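Local coordinates for uncharacterized HTH-type transcriptional regulator Rv2887 (Mycobacterium tuberculosis, PDB 5HSM), which represses a methyltransferase gene by binding its promoter, represses at least five other genes, forms a homodimer and binds salicylate, para-aminosalicylic acid and gemfibrozil, at residues 48-54 / 126-131; 57-62 / 90-94; 69-74 / 111-115. All blocks are in the same frame, centred on the assembly; numbering follows the deposited sequence.

Contact 1. Residues 48-54 / 126-131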
loop_
_atom_site.group_PDB
_atom_site.type_symbol
_atom_site.label_atom_id
_atom_site.label_comp_id
_atom_site.label_asym_id
_atom_site.label_seq_id
_atom_site.Cartn_x
_atom_site.Cartn_y
_atom_site.Cartn_z
ATOM N N ALA A 48 -1.657 -3.202 -18.049
ATOM C CA ALA A 48 -2.156 -4.489 -18.539
ATOM C C ALA A 48 -3.682 -4.571 -18.489
ATOM O O ALA A 48 -4.322 -5.202 -19.345
ATOM C CB ALA A 48 -1.546 -5.626 -17.737
ATOM N N LEU A 49 -4.268 -3.938 -17.482
ATOM C CA LEU A 49 -5.728 -3.953 -17.328
ATOM C C LEU A 49 -6.446 -2.967 -18.243
ATOM O O LEU A 49 -7.612 -3.165 -18.594
ATOM C CB LEU A 49 -6.099 -3.645 -15.895
ATOM C CG LEU A 49 -5.734 -4.765 -14.921
ATOM C CD1 LEU A 49 -5.824 -4.227 -13.521
ATOM C CD2 LEU A 49 -6.682 -5.964 -15.097
ATOM N N SER A 50 -5.759 -1.897 -18.617
ATOM C CA SER A 50 -6.413 -0.852 -19.407
ATOM C C SER A 50 -7.129 -1.347 -20.680
ATOM O O SER A 50 -8.272 -0.971 -20.905
ATOM C CB SER A 50 -5.404 0.237 -19.771
ATOM O OG SER A 50 -6.076 1.317 -20.394
ATOM N N PRO A 51 -6.490 -2.205 -21.500
ATOM C CA PRO A 51 -7.205 -2.644 -22.714
ATOM C C PRO A 51 -8.479 -3.431 -22.432
ATOM O O PRO A 51 -9.314 -3.581 -23.324
ATOM C CB PRO A 51 -6.188 -3.546 -23.414
ATOM C CG PRO A 51 -4.855 -3.080 -22.887
ATOM C CD PRO A 51 -5.117 -2.742 -21.459
ATOM N N LEU A 52 -8.613 -3.935 -21.208
ATOM C CA LEU A 52 -9.794 -4.671 -20.801
ATOM C C LEU A 52 -10.853 -3.740 -20.226
ATOM O O LEU A 52 -11.900 -4.195 -19.759
ATOM C CB LEU A 52 -9.427 -5.729 -19.759
ATOM C CG LEU A 52 -8.877 -7.092 -20.182
ATOM C CD1 LEU A 52 -7.693 -6.980 -21.111
ATOM C CD2 LEU A 52 -8.484 -7.852 -18.925
ATOM N N GLY A 53 -10.560 -2.446 -20.221
ATOM C CA GLY A 53 -11.492 -1.449 -19.720
ATOM C C GLY A 53 -11.585 -1.433 -18.200
ATOM O O GLY A 53 -12.599 -1.035 -17.633
ATOM N N LEU A 54 -10.517 -1.866 -17.538
ATOM C CA LEU A 54 -10.498 -1.936 -16.078
ATOM C C LEU A 54 -9.409 -1.076 -15.475
ATOM O O LEU A 54 -8.286 -1.054 -15.980
ATOM C CB LEU A 54 -10.286 -3.379 -15.615
ATOM C CG LEU A 54 -11.385 -4.401 -15.862
ATOM C CD1 LEU A 54 -10.874 -5.772 -15.548
ATOM C CD2 LEU A 54 -12.539 -4.061 -14.958
ATOM N N ARG A 126 -10.191 -13.396 -17.329
ATOM C CA ARG A 126 -9.251 -12.828 -18.293
ATOM C C ARG A 126 -8.302 -11.821 -17.623
ATOM O O ARG A 126 -7.090 -11.794 -17.894
ATOM C CB ARG A 126 -9.996 -12.151 -19.445
ATOM C CG ARG A 126 -9.547 -12.620 -20.822
ATOM C CD ARG A 126 -10.479 -13.688 -21.396
ATOM N NE ARG A 126 -11.785 -13.148 -21.784
ATOM C CZ ARG A 126 -12.775 -13.869 -22.311
ATOM N NH1 ARG A 126 -12.625 -15.171 -22.522
ATOM N NH2 ARG A 126 -13.923 -13.285 -22.629
ATOM N N ALA A 127 -8.865 -11.006 -16.738
ATOM C CA ALA A 127 -8.102 -9.969 -16.048
ATOM C C ALA A 127 -7.074 -10.580 -15.101
ATOM O O ALA A 127 -5.925 -10.112 -15.013
ATOM C CB ALA A 127 -9.039 -9.038 -15.304
ATOM N N GLU A 128 -7.470 -11.623 -14.373
ATOM C CA GLU A 128 -6.504 -12.273 -13.495
ATOM C C GLU A 128 -5.334 -12.775 -14.339
ATOM O O GLU A 128 -4.166 -12.626 -13.954
ATOM C CB GLU A 128 -7.147 -13.422 -12.699
ATOM C CG GLU A 128 -6.146 -14.274 -11.920
ATOM C CD GLU A 128 -5.461 -13.550 -10.756
ATOM O OE1 GLU A 128 -4.527 -14.150 -10.182
ATOM O OE2 GLU A 128 -5.842 -12.407 -10.402
ATOM N N ALA A 129 -5.647 -13.340 -15.502
ATOM C CA ALA A 129 -4.586 -13.805 -16.389
ATOM C C ALA A 129 -3.622 -12.684 -16.823
ATOM O O ALA A 129 -2.386 -12.855 -16.762
ATOM C CB ALA A 129 -5.195 -14.484 -17.620
ATOM N N VAL A 130 -4.155 -11.540 -17.256
ATOM C CA VAL A 130 -3.233 -10.472 -17.684
ATOM C C VAL A 130 -2.422 -9.908 -16.499
ATOM O O VAL A 130 -1.286 -9.471 -16.678
ATOM C CB VAL A 130 -3.951 -9.303 -18.425
ATOM C CG1 VAL A 130 -4.935 -9.846 -19.480
ATOM C CG2 VAL A 130 -4.625 -8.357 -17.458
ATOM N N VAL A 131 -2.987 -9.934 -15.293
ATOM C CA VAL A 131 -2.229 -9.475 -14.123
ATOM C C VAL A 131 -1.073 -10.441 -13.797
ATOM O O VAL A 131 0.049 -10.009 -13.505
ATOM C CB VAL A 131 -3.154 -9.298 -12.912
ATOM C CG1 VAL A 131 -2.357 -9.033 -11.642
ATOM C CG2 VAL A 131 -4.133 -8.149 -13.170
#
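Val130 sits against the end of helix 29-49 and divides its two methyl groups between neighbours. CG2 faces Ala48 and Leu49, packing 3.9 Å from Leu49 CD2 and lying 3.7 Å from the backbone oxygen Ala48 O; Ala48 CB closes in beside it. CG1, which stands anti to the carbonyl carbon (chi1 -46°), turns instead to Leu52 CD2.

Leu52 follows on the short 3-10 turn 50-52, and the touching is done by one branch, CD2. That methyl comes down on the backbone of helix 118-139, 3.6 Å from Ala127 CA, and also meets the CB of the same alanine. The small Ala127 side chain lets three leucines converge on it: besides Leu52, Leu49 CD2 lies 3.9 Å from Ala127 CB and Leu54 CD1 lies 3.8 Å from it.

Leu49 reaches further along the helix. Its CG is anti to the carbonyl carbon (chi1 -70°), and from there CD2 extends across Ala127, Val130 and Val131, the last met obliquely through Val131 CG2 at 3.9 Å. Helix 56-67 adds a further wall, where Phe59 touches both Leu49 and Ala127. Val131 also packs on Ala25 of the second subunit and lies near the salicylate-binding residues Arg63 and Asp135.

Everything that meets here is methyl, methine or backbone, with nothing directional between the segments. Leu49, Leu54, Ala127 and Val131 are buried, whereas Leu52 and Val130 remain partly exposed, so the fit and burial of apolar groups probably supply most of the attachment.

Contact 2. Residues 57-62 / 90-94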
loop_
_atom_site.group_PDB
_atom_site.type_symbol
_atom_site.label_atom_id
_atom_site.label_comp_id
_atom_site.label_asym_id
_atom_site.label_seq_id
_atom_site.Cartn_x
_atom_site.Cartn_y
_atom_site.Cartn_z
ATOM N N PRO A 57 -8.533 -0.568 -9.102
ATOM C CA PRO A 57 -9.577 -0.796 -8.090
ATOM C C PRO A 57 -10.798 -1.575 -8.613
ATOM O O PRO A 57 -11.398 -2.390 -7.887
ATOM C CB PRO A 57 -9.981 0.625 -7.686
ATOM C CG PRO A 57 -8.788 1.463 -8.008
ATOM C CD PRO A 57 -8.230 0.872 -9.253
ATOM N N GLU A 58 -11.162 -1.333 -9.868
ATOM C CA GLU A 58 -12.230 -2.101 -10.503
ATOM C C GLU A 58 -11.883 -3.576 -10.565
ATOM O O GLU A 58 -12.722 -4.434 -10.261
ATOM C CB GLU A 58 -12.518 -1.561 -11.917
ATOM C CG GLU A 58 -13.268 -0.245 -11.880
ATOM C CD GLU A 58 -13.253 0.503 -13.209
ATOM O OE1 GLU A 58 -12.722 -0.031 -14.207
ATOM O OE2 GLU A 58 -13.777 1.639 -13.238
ATOM N N PHE A 59 -10.648 -3.881 -10.956
ATOM C CA PHE A 59 -10.213 -5.270 -10.968
ATOM C C PHE A 59 -10.256 -5.901 -9.571
ATOM O O PHE A 59 -10.718 -7.025 -9.409
ATOM C CB PHE A 59 -8.806 -5.408 -11.528
ATOM C CG PHE A 59 -8.250 -6.779 -11.349
ATOM C CD1 PHE A 59 -8.836 -7.863 -11.993
ATOM C CD2 PHE A 59 -7.177 -7.002 -10.509
ATOM C CE1 PHE A 59 -8.341 -9.146 -11.807
ATOM C CE2 PHE A 59 -6.673 -8.276 -10.317
ATOM C CZ PHE A 59 -7.252 -9.350 -10.973
ATOM N N VAL A 60 -9.768 -5.183 -8.569
ATOM C CA VAL A 60 -9.794 -5.701 -7.194
ATOM C C VAL A 60 -11.232 -6.044 -6.755
ATOM O O VAL A 60 -11.497 -7.143 -6.223
ATOM C CB VAL A 60 -9.143 -4.695 -6.231
ATOM C CG1 VAL A 60 -9.357 -5.104 -4.783
ATOM C CG2 VAL A 60 -7.635 -4.590 -6.529
ATOM N N CYS A 61 -12.165 -5.129 -7.013
ATOM C CA CYS A 61 -13.581 -5.375 -6.726
ATOM C C CYS A 61 -14.124 -6.603 -7.470
ATOM O O CYS A 61 -14.732 -7.497 -6.875
ATOM C CB CYS A 61 -14.418 -4.145 -7.087
ATOM S SG CYS A 61 -16.204 -4.342 -6.857
ATOM N N LEU A 62 -13.913 -6.622 -8.785
ATOM C CA LEU A 62 -14.280 -7.759 -9.631
ATOM C C LEU A 62 -13.778 -9.105 -9.080
ATOM O O LEU A 62 -14.531 -10.081 -8.991
ATOM C CB LEU A 62 -13.726 -7.519 -11.043
ATOM C CG LEU A 62 -14.263 -8.298 -12.241
ATOM C CD1 LEU A 62 -15.741 -8.013 -12.445
ATOM C CD2 LEU A 62 -13.472 -7.915 -13.483
ATOM N N VAL A 90 -16.711 2.413 -7.850
ATOM C CA VAL A 90 -16.139 1.286 -8.574
ATOM C C VAL A 90 -17.239 0.342 -9.057
ATOM O O VAL A 90 -17.259 -0.090 -10.219
ATOM C CB VAL A 90 -15.128 0.517 -7.687
ATOM C CG1 VAL A 90 -14.801 -0.821 -8.300
ATOM C CG2 VAL A 90 -13.858 1.342 -7.497
ATOM N N LEU A 91 -18.168 0.038 -8.157
ATOM C CA LEU A 91 -19.294 -0.815 -8.469
ATOM C C LEU A 91 -20.187 -0.227 -9.560
ATOM O O LEU A 91 -20.684 -0.950 -10.410
ATOM C CB LEU A 91 -20.117 -1.072 -7.208
ATOM C CG LEU A 91 -19.519 -2.099 -6.248
ATOM C CD1 LEU A 91 -20.319 -2.110 -4.962
ATOM C CD2 LEU A 91 -19.534 -3.477 -6.899
ATOM N N ARG A 92 -20.401 1.082 -9.527
ATOM C CA ARG A 92 -21.200 1.741 -10.559
ATOM C C ARG A 92 -20.524 1.593 -11.917
ATOM O O ARG A 92 -21.164 1.218 -12.903
ATOM C CB ARG A 92 -21.419 3.220 -10.226
ATOM C CG ARG A 92 -22.214 3.989 -11.275
ATOM C CD ARG A 92 -23.583 3.359 -11.511
ATOM N NE ARG A 92 -24.375 4.102 -12.491
ATOM C CZ ARG A 92 -25.455 3.619 -13.098
ATOM N NH1 ARG A 92 -25.877 2.388 -12.833
ATOM N NH2 ARG A 92 -26.112 4.366 -13.974
ATOM N N LYS A 93 -19.224 1.875 -11.975
ATOM C CA LYS A 93 -18.514 1.734 -13.243
ATOM C C LYS A 93 -18.528 0.286 -13.752
ATOM O O LYS A 93 -18.635 0.053 -14.959
ATOM C CB LYS A 93 -17.080 2.243 -13.116
ATOM C CG LYS A 93 -16.994 3.759 -13.099
ATOM C CD LYS A 93 -15.654 4.246 -12.579
ATOM C CE LYS A 93 -15.702 5.738 -12.272
ATOM N NZ LYS A 93 -16.838 6.416 -12.959
ATOM N N LEU A 94 -18.448 -0.682 -12.842
ATOM C CA LEU A 94 -18.523 -2.084 -13.256
ATOM C C LEU A 94 -19.922 -2.469 -13.741
ATOM O O LEU A 94 -20.057 -3.275 -14.668
ATOM C CB LEU A 94 -18.088 -3.006 -12.118
ATOM C CG LEU A 94 -16.583 -3.037 -11.840
ATOM C CD1 LEU A 94 -16.279 -3.840 -10.582
ATOM C CD2 LEU A 94 -15.859 -3.637 -13.018
#
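Pro57 opens the contact with its ring carbon CB 3.9 Å from Val90 CG2, while the other valine methyl, CG1, lies between Glu58 and Cys61. At Glu58 that CG1 comes within 3.6 Å of the CA and also touches the side-chain CG; Leu94 CD1 lies 3.6 Å from the backbone oxygen Glu58 O. The extended glutamate then crosses Lys93 at about a right angle, OE2 lying 3.3 Å from Lys93 CD; the lysine NZ stays 5.7 Å from OE2, so the aliphatic chain, not the ammonium group, meets the carboxylate. The other oxygen, OE1, accepts a hydrogen bond from Thr55 N, just before the helix. Cys61 comes one turn later: with SG anti to the backbone N (chi1 177°), the sulfur reaches Leu91 CD2 at 3.4 Å and Leu94 CD1 at 3.8 Å, and its CB rests on Val90 CG1. Leu62 adds a looser touch, CD1 to Leu94 CD2, and also packs on Ala124 of helix 118-139. The two helical segments cross at -84° with axes 9.5 Å apart. Such a crossing, with helix 84-96 as the probable recognition helix, belongs to the winged helix-turn-helix core of MarR-family repressors.

Contact 3. Residues 69-74 / 111-115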
loop_
_atom_site.group_PDB
_atom_site.type_symbol
_atom_site.label_atom_id
_atom_site.label_comp_id
_atom_site.label_asym_id
_atom_site.label_seq_id
_atom_site.Cartn_x
_atom_site.Cartn_y
_atom_site.Cartn_z
ATOM N N PRO A 69 -19.431 -14.129 -4.122
ATOM C CA PRO A 69 -20.653 -13.512 -4.652
ATOM C C PRO A 69 -21.595 -13.032 -3.536
ATOM O O PRO A 69 -21.729 -13.684 -2.491
ATOM C CB PRO A 69 -21.299 -14.636 -5.471
ATOM C CG PRO A 69 -20.207 -15.636 -5.718
ATOM C CD PRO A 69 -19.272 -15.530 -4.550
ATOM N N GLY A 70 -22.219 -11.880 -3.741
ATOM C CA GLY A 70 -23.215 -11.384 -2.807
ATOM C C GLY A 70 -22.707 -10.486 -1.698
ATOM O O GLY A 70 -23.499 -10.025 -0.879
ATOM N N LEU A 71 -21.397 -10.240 -1.652
ATOM C CA LEU A 71 -20.847 -9.270 -0.702
ATOM C C LEU A 71 -21.436 -7.895 -0.930
ATOM O O LEU A 71 -21.625 -7.483 -2.068
ATOM C CB LEU A 71 -19.329 -9.184 -0.822
ATOM C CG LEU A 71 -18.508 -10.338 -0.264
ATOM C CD1 LEU A 71 -17.036 -9.960 -0.256
ATOM C CD2 LEU A 71 -18.984 -10.705 1.130
ATOM N N SER A 72 -21.706 -7.171 0.148
ATOM C CA SER A 72 -22.202 -5.805 0.021
ATOM C C SER A 72 -21.067 -4.833 -0.258
ATOM O O SER A 72 -19.894 -5.156 -0.071
ATOM C CB SER A 72 -22.945 -5.376 1.285
ATOM O OG SER A 72 -22.053 -5.261 2.376
ATOM N N SER A 73 -21.433 -3.635 -0.702
ATOM C CA SER A 73 -20.468 -2.595 -0.997
ATOM C C SER A 73 -19.608 -2.282 0.219
ATOM O O SER A 73 -18.407 -2.102 0.097
ATOM C CB SER A 73 -21.179 -1.329 -1.471
ATOM O OG SER A 73 -20.242 -0.301 -1.734
ATOM N N ALA A 74 -20.224 -2.232 1.397
ATOM C CA ALA A 74 -19.485 -1.909 2.612
ATOM C C ALA A 74 -18.458 -2.994 2.894
ATOM O O ALA A 74 -17.315 -2.725 3.268
ATOM C CB ALA A 74 -20.431 -1.753 3.794
ATOM N N SER A 111 -25.634 0.723 0.754
ATOM C CA SER A 111 -24.786 -0.458 0.634
ATOM C C SER A 111 -25.591 -1.717 0.312
ATOM O O SER A 111 -26.191 -2.333 1.194
ATOM C CB SER A 111 -23.983 -0.674 1.912
ATOM O OG SER A 111 -23.110 -1.781 1.777
ATOM N N LEU A 112 -25.575 -2.094 -0.964
ATOM C CA LEU A 112 -26.336 -3.231 -1.476
ATOM C C LEU A 112 -25.435 -4.430 -1.759
ATOM O O LEU A 112 -24.233 -4.267 -1.964
ATOM C CB LEU A 112 -27.066 -2.824 -2.757
ATOM C CG LEU A 112 -27.775 -1.476 -2.700
ATOM C CD1 LEU A 112 -28.075 -0.991 -4.102
ATOM C CD2 LEU A 112 -29.053 -1.569 -1.867
ATOM N N PRO A 113 -26.015 -5.644 -1.774
ATOM C CA PRO A 113 -25.271 -6.823 -2.228
ATOM C C PRO A 113 -24.938 -6.707 -3.712
ATOM O O PRO A 113 -25.699 -6.072 -4.438
ATOM C CB PRO A 113 -26.250 -7.979 -1.982
ATOM C CG PRO A 113 -27.265 -7.452 -1.059
ATOM C CD PRO A 113 -27.364 -5.989 -1.303
ATOM N N ALA A 114 -23.836 -7.304 -4.151
ATOM C CA ALA A 114 -23.462 -7.252 -5.563
ATOM C C ALA A 114 -23.017 -8.616 -6.071
ATOM O O ALA A 114 -22.476 -9.439 -5.324
ATOM C CB ALA A 114 -22.367 -6.224 -5.793
ATOM N N THR A 115 -23.254 -8.848 -7.352
ATOM C CA THR A 115 -22.874 -10.094 -7.994
ATOM C C THR A 115 -22.329 -9.830 -9.380
ATOM O O THR A 115 -22.605 -8.790 -9.982
ATOM C CB THR A 115 -24.063 -11.067 -8.127
ATOM O OG1 THR A 115 -25.138 -10.419 -8.821
ATOM C CG2 THR A 115 -24.544 -11.518 -6.767
#
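Gly70 N donates to Ala114 O at 2.9 Å, and Ala114 N returns a bond to Leu71 O at 3.0 Å, approaching from above that carbonyl's plane. Farther along, Ser73 N reaches Leu112 O at 3.1 Å. That same oxygen takes a CA-H...O contact from Ser72, 3.2 Å from its CA. Ser111 ends the row with its side chain: OG, swung anti to the backbone N (chi1 -177°), accepts from Ala74 N in a 2.9 Å bond (150° at the hydrogen). The two segments run almost opposite ways, and a single beta bridge pairs Ser72 with Pro113. This fits the place where, in MarR-type winged helix-turn-helix domains, a short strand before the second helix of the core joins the sheet of the wing, here reduced to one bridge; residues 104-110, probably the wing tip, are not modelled. Pro113 CB lies 3.6 Å from Gly70 O, and Thr115 CG2 lies against Gly70 N. Ser72 and Glu75 form a capping box on helix 73-79: Ser72 OG caps a backbone N just beyond Ala74, and Glu75 OE2 accepts from Ser72 N. One residue on, Ser73 OG hydrogen-bonds Asn88 OD1 of helix 84-96.

From the N terminus, helix 29-49 leads into residues 48-54, which contact 1 joins to helix 118-139, closing the longest of the three loops. Helix 56-67 follows at once and enters contact 2 with helix 84-96; then the loop 69-72 and the first turn of helix 73-79 enter contact 3 with the segment leading toward helix 118-139. Both lie wholly within the span of contact 1, and they cross each other: 69-74 falls between 57-62 and 90-94, and 90-94 between 69-74 and 111-115. Phe59, on 57-62 but facing away from 90-94, meets contact 1 also at Glu128, while Leu91 joins contacts 2 and 3. Together they connect helices 29-49 and 118-139 to the probable DNA-binding core and wing.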